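Long-range contact in protein P47 (Clostridium botulinum, PDB 6EKT), which may be part of a progenitor toxin complex that protects botulinum neurotoxin during its passage through the host gut, and has a TULIP-like lipid-binding fold: residues A[42-53]-A[65-73]. Sequence-based numbering, arbitrary orientation.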
ATOM      1  N   LEU A  42       7.184  21.286   3.337  1.00 40.70           N
ATOM      2  CA  LEU A  42       8.597  21.616   3.551  1.00 40.82           C
ATOM      3  C   LEU A  42       8.870  23.126   3.441  1.00 42.02           C
ATOM      4  O   LEU A  42       9.571  23.690   4.294  1.00 41.88           O
ATOM      5  CB  LEU A  42       9.498  20.821   2.596  1.00 38.76           C
ATOM      6  CG  LEU A  42      11.017  20.973   2.711  1.00 38.35           C
ATOM      7  CD1 LEU A  42      11.551  20.702   4.109  1.00 38.14           C
ATOM      8  CD2 LEU A  42      11.669  20.041   1.697  1.00 36.74           C
ATOM      9  N   LYS A  43       8.309  23.755   2.402  1.00 43.59           N
ATOM     10  CA  LYS A  43       8.348  25.215   2.218  1.00 46.09           C
ATOM     11  C   LYS A  43       7.782  25.988   3.418  1.00 48.14           C
ATOM     12  O   LYS A  43       8.397  26.964   3.858  1.00 48.58           O
ATOM     13  CB  LYS A  43       7.619  25.638   0.933  1.00 47.74           C
ATOM     14  CG  LYS A  43       7.851  27.099   0.516  1.00 50.81           C
ATOM     15  CD  LYS A  43       6.703  27.707  -0.298  1.00 53.55           C
ATOM     16  CE  LYS A  43       6.530  27.104  -1.694  1.00 53.25           C
ATOM     17  NZ  LYS A  43       7.711  27.205  -2.609  1.00 54.06           N
ATOM     18  N   GLU A  44       6.620  25.564   3.924  1.00 49.31           N
ATOM     19  CA  GLU A  44       6.022  26.143   5.141  1.00 51.70           C
ATOM     20  C   GLU A  44       6.987  25.993   6.318  1.00 50.65           C
ATOM     21  O   GLU A  44       7.201  26.945   7.059  1.00 52.06           O
ATOM     22  CB  GLU A  44       4.659  25.496   5.472  1.00 54.55           C
ATOM     23  CG  GLU A  44       3.513  25.898   4.542  1.00 57.58           C
ATOM     24  CD  GLU A  44       2.285  24.985   4.585  1.00 59.13           C
ATOM     25  OE1 GLU A  44       2.358  23.794   4.998  1.00 59.91           O
ATOM     26  OE2 GLU A  44       1.215  25.460   4.156  1.00 61.55           O
ATOM     27  N   TYR A  45       7.599  24.814   6.449  1.00 47.55           N
ATOM     28  CA  TYR A  45       8.525  24.531   7.544  1.00 47.34           C
ATOM     29  C   TYR A  45       9.748  25.441   7.519  1.00 47.51           C
ATOM     30  O   TYR A  45      10.134  25.958   8.563  1.00 48.56           O
ATOM     31  CB  TYR A  45       8.989  23.073   7.526  1.00 44.40           C
ATOM     32  CG  TYR A  45       9.840  22.675   8.716  1.00 44.38           C
ATOM     33  CD1 TYR A  45       9.252  22.165   9.881  1.00 45.67           C
ATOM     34  CD2 TYR A  45      11.242  22.804   8.684  1.00 43.76           C
ATOM     35  CE1 TYR A  45      10.032  21.789  10.974  1.00 45.95           C
ATOM     36  CE2 TYR A  45      12.021  22.438   9.775  1.00 44.15           C
ATOM     37  CZ  TYR A  45      11.408  21.928  10.913  1.00 45.42           C
ATOM     38  OH  TYR A  45      12.173  21.563  11.991  1.00 46.85           O
ATOM     39  N   ILE A  46      10.369  25.590   6.343  1.00 46.66           N
ATOM     40  CA  ILE A  46      11.532  26.481   6.168  1.00 47.45           C
ATOM     41  C   ILE A  46      11.195  27.967   6.428  1.00 50.64           C
ATOM     42  O   ILE A  46      11.922  28.651   7.170  1.00 50.46           O
ATOM     43  CB  ILE A  46      12.255  26.254   4.805  1.00 46.02           C
ATOM     44  CG1 ILE A  46      12.815  24.817   4.707  1.00 43.82           C
ATOM     45  CG2 ILE A  46      13.385  27.263   4.573  1.00 46.26           C
ATOM     46  CD1 ILE A  46      13.819  24.413   5.780  1.00 42.30           C
ATOM     47  N   THR A  47      10.112  28.445   5.818  1.00 52.53           N
ATOM     48  CA  THR A  47       9.615  29.818   6.026  1.00 57.16           C
ATOM     49  C   THR A  47       9.248  30.098   7.496  1.00 58.94           C
ATOM     50  O   THR A  47       9.764  31.055   8.082  1.00 59.72           O
ATOM     51  CB  THR A  47       8.437  30.147   5.070  1.00 58.85           C
ATOM     52  OG1 THR A  47       8.871  30.000   3.712  1.00 58.21           O
ATOM     53  CG2 THR A  47       7.903  31.583   5.281  1.00 62.13           C
ATOM     54  N   LYS A  48       8.387  29.261   8.085  1.00 60.49           N
ATOM     55  CA  LYS A  48       7.850  29.508   9.440  1.00 63.08           C
ATOM     56  C   LYS A  48       8.935  29.534  10.528  1.00 63.25           C
ATOM     57  O   LYS A  48       8.794  30.231  11.536  1.00 64.27           O
ATOM     58  CB  LYS A  48       6.760  28.489   9.807  1.00 63.77           C
ATOM     59  CG  LYS A  48       5.716  29.042  10.765  1.00 68.07           C
ATOM     60  CD  LYS A  48       4.960  27.973  11.541  1.00 68.24           C
ATOM     61  CE  LYS A  48       4.265  28.631  12.728  1.00 70.79           C
ATOM     62  NZ  LYS A  48       3.429  27.677  13.512  1.00 72.01           N
ATOM     63  N   ASN A  49      10.013  28.781  10.314  1.00 60.99           N
ATOM     64  CA  ASN A  49      11.069  28.659  11.318  1.00 60.95           C
ATOM     65  C   ASN A  49      12.271  29.587  11.080  1.00 61.07           C
ATOM     66  O   ASN A  49      13.195  29.630  11.911  1.00 60.89           O
ATOM     67  CB  ASN A  49      11.507  27.197  11.455  1.00 58.81           C
ATOM     68  CG  ASN A  49      10.528  26.366  12.259  1.00 60.05           C
ATOM     69  OD1 ASN A  49      10.433  26.508  13.476  1.00 61.43           O
ATOM     70  ND2 ASN A  49       9.804  25.480  11.584  1.00 57.90           N
ATOM     71  N   ASN A  50      12.235  30.328   9.961  1.00 61.12           N
ATOM     72  CA  ASN A  50      13.292  31.276   9.539  1.00 61.90           C
ATOM     73  C   ASN A  50      14.696  30.711   9.723  1.00 59.72           C
ATOM     74  O   ASN A  50      15.542  31.303  10.402  1.00 60.32           O
ATOM     75  CB  ASN A  50      13.152  32.626  10.254  1.00 65.14           C
ATOM     76  CG  ASN A  50      11.806  33.265  10.015  1.00 67.75           C
ATOM     77  OD1 ASN A  50      11.604  33.972   9.023  1.00 69.38           O
ATOM     78  ND2 ASN A  50      10.872  33.020  10.923  1.00 69.24           N
ATOM     79  N   ILE A  51      14.913  29.548   9.116  1.00 56.99           N
ATOM     80  CA  ILE A  51      16.130  28.768   9.300  1.00 54.53           C
ATOM     81  C   ILE A  51      17.352  29.528   8.810  1.00 53.71           C
ATOM     82  O   ILE A  51      17.415  29.956   7.649  1.00 53.18           O
ATOM     83  CB  ILE A  51      16.032  27.388   8.595  1.00 52.89           C
ATOM     84  CG1 ILE A  51      14.766  26.611   9.036  1.00 52.64           C
ATOM     85  CG2 ILE A  51      17.310  26.579   8.785  1.00 50.96           C
ATOM     86  CD1 ILE A  51      14.764  26.116  10.473  1.00 52.76           C
ATOM     87  N   GLN A  52      18.298  29.715   9.727  1.00 53.05           N
ATOM     88  CA  GLN A  52      19.643  30.155   9.371  1.00 51.04           C
ATOM     89  C   GLN A  52      20.720  29.263   9.985  1.00 47.98           C
ATOM     90  O   GLN A  52      20.601  28.836  11.138  1.00 48.18           O
ATOM     91  CB  GLN A  52      19.867  31.642   9.664  1.00 53.59           C
ATOM     92  CG  GLN A  52      19.887  32.069  11.129  1.00 57.08           C
ATOM     93  CD  GLN A  52      20.527  33.439  11.310  1.00 58.71           C
ATOM     94  OE1 GLN A  52      21.646  33.553  11.816  1.00 59.44           O
ATOM     95  NE2 GLN A  52      19.836  34.481  10.863  1.00 59.59           N
ATOM     96  N   PHE A  53      21.736  28.958   9.182  1.00 43.32           N
ATOM     97  CA  PHE A  53      22.855  28.130   9.612  1.00 41.37           C
ATOM     98  C   PHE A  53      24.087  29.024   9.739  1.00 41.59           C
ATOM     99  O   PHE A  53      24.467  29.707   8.770  1.00 40.71           O
ATOM    100  CB  PHE A  53      23.163  26.998   8.594  1.00 38.54           C
ATOM    101  CG  PHE A  53      22.138  25.872   8.535  1.00 37.94           C
ATOM    102  CD1 PHE A  53      21.052  25.784   9.423  1.00 38.88           C
ATOM    103  CD2 PHE A  53      22.291  24.860   7.575  1.00 35.94           C
ATOM    104  CE1 PHE A  53      20.147  24.722   9.340  1.00 37.98           C
ATOM    105  CE2 PHE A  53      21.391  23.801   7.491  1.00 36.49           C
ATOM    106  CZ  PHE A  53      20.318  23.734   8.370  1.00 37.07           C
ATOM    107  N   LYS A  65      27.566  32.003   6.993  1.00 38.98           N
ATOM    108  CA  LYS A  65      26.199  32.296   7.405  1.00 40.79           C
ATOM    109  C   LYS A  65      25.286  32.083   6.208  1.00 40.58           C
ATOM    110  O   LYS A  65      25.569  32.609   5.122  1.00 40.28           O
ATOM    111  CB  LYS A  65      26.080  33.754   7.895  1.00 42.67           C
ATOM    112  CG  LYS A  65      24.657  34.208   8.194  1.00 44.99           C
ATOM    113  CD  LYS A  65      24.665  35.597   8.812  1.00 46.93           C
ATOM    114  CE  LYS A  65      23.255  36.071   9.085  1.00 49.37           C
ATOM    115  NZ  LYS A  65      23.348  37.458   9.627  1.00 51.06           N
ATOM    116  N   MET A  66      24.201  31.322   6.417  1.00 41.50           N
ATOM    117  CA  MET A  66      23.208  31.031   5.374  1.00 41.50           C
ATOM    118  C   MET A  66      21.793  31.207   5.898  1.00 42.94           C
ATOM    119  O   MET A  66      21.372  30.502   6.826  1.00 43.85           O
ATOM    120  CB  MET A  66      23.383  29.605   4.822  1.00 39.86           C
ATOM    121  CG  MET A  66      24.663  29.359   4.035  1.00 39.46           C
ATOM    122  SD  MET A  66      24.898  27.682   3.401  1.00 38.50           S
ATOM    123  CE  MET A  66      25.184  26.730   4.888  1.00 38.54           C
ATOM    124  N   VAL A  67      21.062  32.146   5.306  1.00 43.81           N
ATOM    125  CA  VAL A  67      19.625  32.288   5.568  1.00 44.84           C
ATOM    126  C   VAL A  67      18.893  31.816   4.302  1.00 43.95           C
ATOM    127  O   VAL A  67      19.107  32.362   3.207  1.00 43.85           O
ATOM    128  CB  VAL A  67      19.217  33.742   5.960  1.00 46.97           C
ATOM    129  CG1 VAL A  67      17.815  33.768   6.563  1.00 48.48           C
ATOM    130  CG2 VAL A  67      20.210  34.367   6.945  1.00 47.35           C
ATOM    131  N   PHE A  68      18.053  30.791   4.456  1.00 43.25           N
ATOM    132  CA  PHE A  68      17.427  30.121   3.312  1.00 42.78           C
ATOM    133  C   PHE A  68      16.137  30.760   2.812  1.00 44.88           C
ATOM    134  O   PHE A  68      15.269  31.157   3.595  1.00 46.59           O
ATOM    135  CB  PHE A  68      17.190  28.628   3.613  1.00 40.65           C
ATOM    136  CG  PHE A  68      18.453  27.871   3.924  1.00 38.60           C
ATOM    137  CD1 PHE A  68      19.349  27.531   2.915  1.00 36.94           C
ATOM    138  CD2 PHE A  68      18.734  27.478   5.232  1.00 38.37           C
ATOM    139  CE1 PHE A  68      20.509  26.816   3.204  1.00 36.09           C
ATOM    140  CE2 PHE A  68      19.894  26.774   5.533  1.00 37.22           C
ATOM    141  CZ  PHE A  68      20.783  26.441   4.519  1.00 35.90           C
ATOM    142  N   ASP A  69      16.043  30.856   1.489  1.00 45.65           N
ATOM    143  CA  ASP A  69      14.812  31.186   0.776  1.00 46.71           C
ATOM    144  C   ASP A  69      13.753  30.095   1.010  1.00 46.00           C
ATOM    145  O   ASP A  69      12.621  30.391   1.412  1.00 47.10           O
ATOM    146  CB  ASP A  69      15.129  31.306  -0.720  1.00 48.77           C
ATOM    147  CG  ASP A  69      14.390  32.439  -1.396  1.00 52.69           C
ATOM    148  OD1 ASP A  69      13.189  32.280  -1.686  1.00 54.73           O
ATOM    149  OD2 ASP A  69      15.026  33.484  -1.660  1.00 54.32           O
ATOM    150  N   ASN A  70      14.161  28.842   0.785  0.50 43.33           N
ATOM    151  CA  ASN A  70      13.286  27.668   0.772  0.50 41.76           C
ATOM    152  C   ASN A  70      14.176  26.424   0.717  0.50 39.57           C
ATOM    153  O   ASN A  70      15.372  26.548   0.459  0.50 38.49           O
ATOM    154  CB  ASN A  70      12.387  27.698  -0.466  0.50 41.96           C
ATOM    155  CG  ASN A  70      11.266  26.686  -0.385  0.50 41.43           C
ATOM    156  OD1 ASN A  70      11.012  26.135   0.680  0.50 40.81           O
ATOM    157  ND2 ASN A  70      10.601  26.431  -1.502  0.50 41.41           N
ATOM    158  N   TRP A  71      13.604  25.248   0.989  1.00 38.63           N
ATOM    159  CA  TRP A  71      14.205  23.963   0.582  1.00 37.04           C
ATOM    160  C   TRP A  71      13.147  23.285  -0.273  1.00 36.99           C
ATOM    161  O   TRP A  71      11.965  23.296   0.087  1.00 39.53           O
ATOM    162  CB  TRP A  71      14.547  23.060   1.770  1.00 35.99           C
ATOM    163  CG  TRP A  71      15.756  23.421   2.587  1.00 36.49           C
ATOM    164  CD1 TRP A  71      16.430  24.623   2.618  1.00 37.50           C
ATOM    165  CD2 TRP A  71      16.400  22.583   3.548  1.00 35.97           C
ATOM    166  NE1 TRP A  71      17.474  24.564   3.513  1.00 36.79           N
ATOM    167  CE2 TRP A  71      17.472  23.332   4.109  1.00 36.27           C
ATOM    168  CE3 TRP A  71      16.186  21.263   3.987  1.00 35.06           C
ATOM    169  CZ2 TRP A  71      18.332  22.802   5.079  1.00 36.13           C
ATOM    170  CZ3 TRP A  71      17.030  20.740   4.964  1.00 35.13           C
ATOM    171  CH2 TRP A  71      18.100  21.509   5.494  1.00 35.65           C
ATOM    172  N   GLU A  72      13.548  22.714  -1.406  1.00 36.30           N
ATOM    173  CA  GLU A  72      12.604  22.111  -2.353  1.00 36.14           C
ATOM    174  C   GLU A  72      13.160  20.809  -2.901  1.00 34.58           C
ATOM    175  O   GLU A  72      14.280  20.784  -3.424  1.00 34.62           O
ATOM    176  CB  GLU A  72      12.302  23.072  -3.510  1.00 38.22           C
ATOM    177  CG  GLU A  72      11.408  22.486  -4.606  1.00 40.01           C
ATOM    178  CD  GLU A  72      11.403  23.284  -5.911  1.00 42.39           C
ATOM    179  OE1 GLU A  72      12.176  24.256  -6.048  1.00 44.22           O
ATOM    180  OE2 GLU A  72      10.614  22.940  -6.820  1.00 43.14           O
ATOM    181  N   ILE A  73      12.373  19.743  -2.777  1.00 32.85           N
ATOM    182  CA  ILE A  73      12.702  18.426  -3.321  1.00 31.76           C
ATOM    183  C   ILE A  73      12.572  18.484  -4.833  1.00 32.28           C
ATOM    184  O   ILE A  73      11.638  19.082  -5.350  1.00 33.85           O
ATOM    185  CB  ILE A  73      11.757  17.317  -2.773  1.00 30.81           C
ATOM    186  CG1 ILE A  73      11.787  17.295  -1.240  1.00 30.51           C
ATOM    187  CG2 ILE A  73      12.102  15.932  -3.359  1.00 28.77           C
ATOM    188  CD1 ILE A  73      10.567  16.636  -0.624  1.00 30.62           C
TER
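F53 and M66 form a hydrogen-bonded pair of the antiparallel hairpin 52-57/62-68, and helix 35-49 packs on the chain beyond it. The hairpin belongs to the elongated TULIP-like body of P47. F53 N gives a hydrogen bond to M66 O (2.8 Å), and M66 N returns one to F53 O (2.9 Å). One step back, Q52 and V67 make a non-hydrogen-bonded pair. Their side chains lie alongside each other on the sheet face away from F53 and M66. F68 N then reaches I51 O by a long, weak bond.

On the F53 side, three aromatic rings gather. F68 turns its edge to the face of F53 in a T-shaped stack, with planes at 85°. F68 CE2 sits 3.7 Å from F53 CD2, toward the rim of that ring. W71 NE1 lies above the centre of the F68 ring, on one face. Helix 152-168 continues this apolar layer, with F166 edge-to-face with F53 and L162 against M66.

I46 brings the helix onto W71. Its CB is 4.2 Å from W71 N. CG2, anti to the backbone N, leans on N70 CA and F68 CB. CG1 takes the other direction, anti to the carbonyl carbon (chi1 -62°), and packs on W71 CB. From there CD1 ends over the indole in a CH-pi contact, 3.9 Å from the centroid of the five-membered ring. W71 N is buried here with no polar partner in the model. One turn earlier, L42 CD2 touches I73 CG1. The helix closes with a Schellman motif at N50, which has positive phi. Just before it, N49 ND2 bonds Y45 O in the carbonyl plane, on a lone pair, at 3.1 Å.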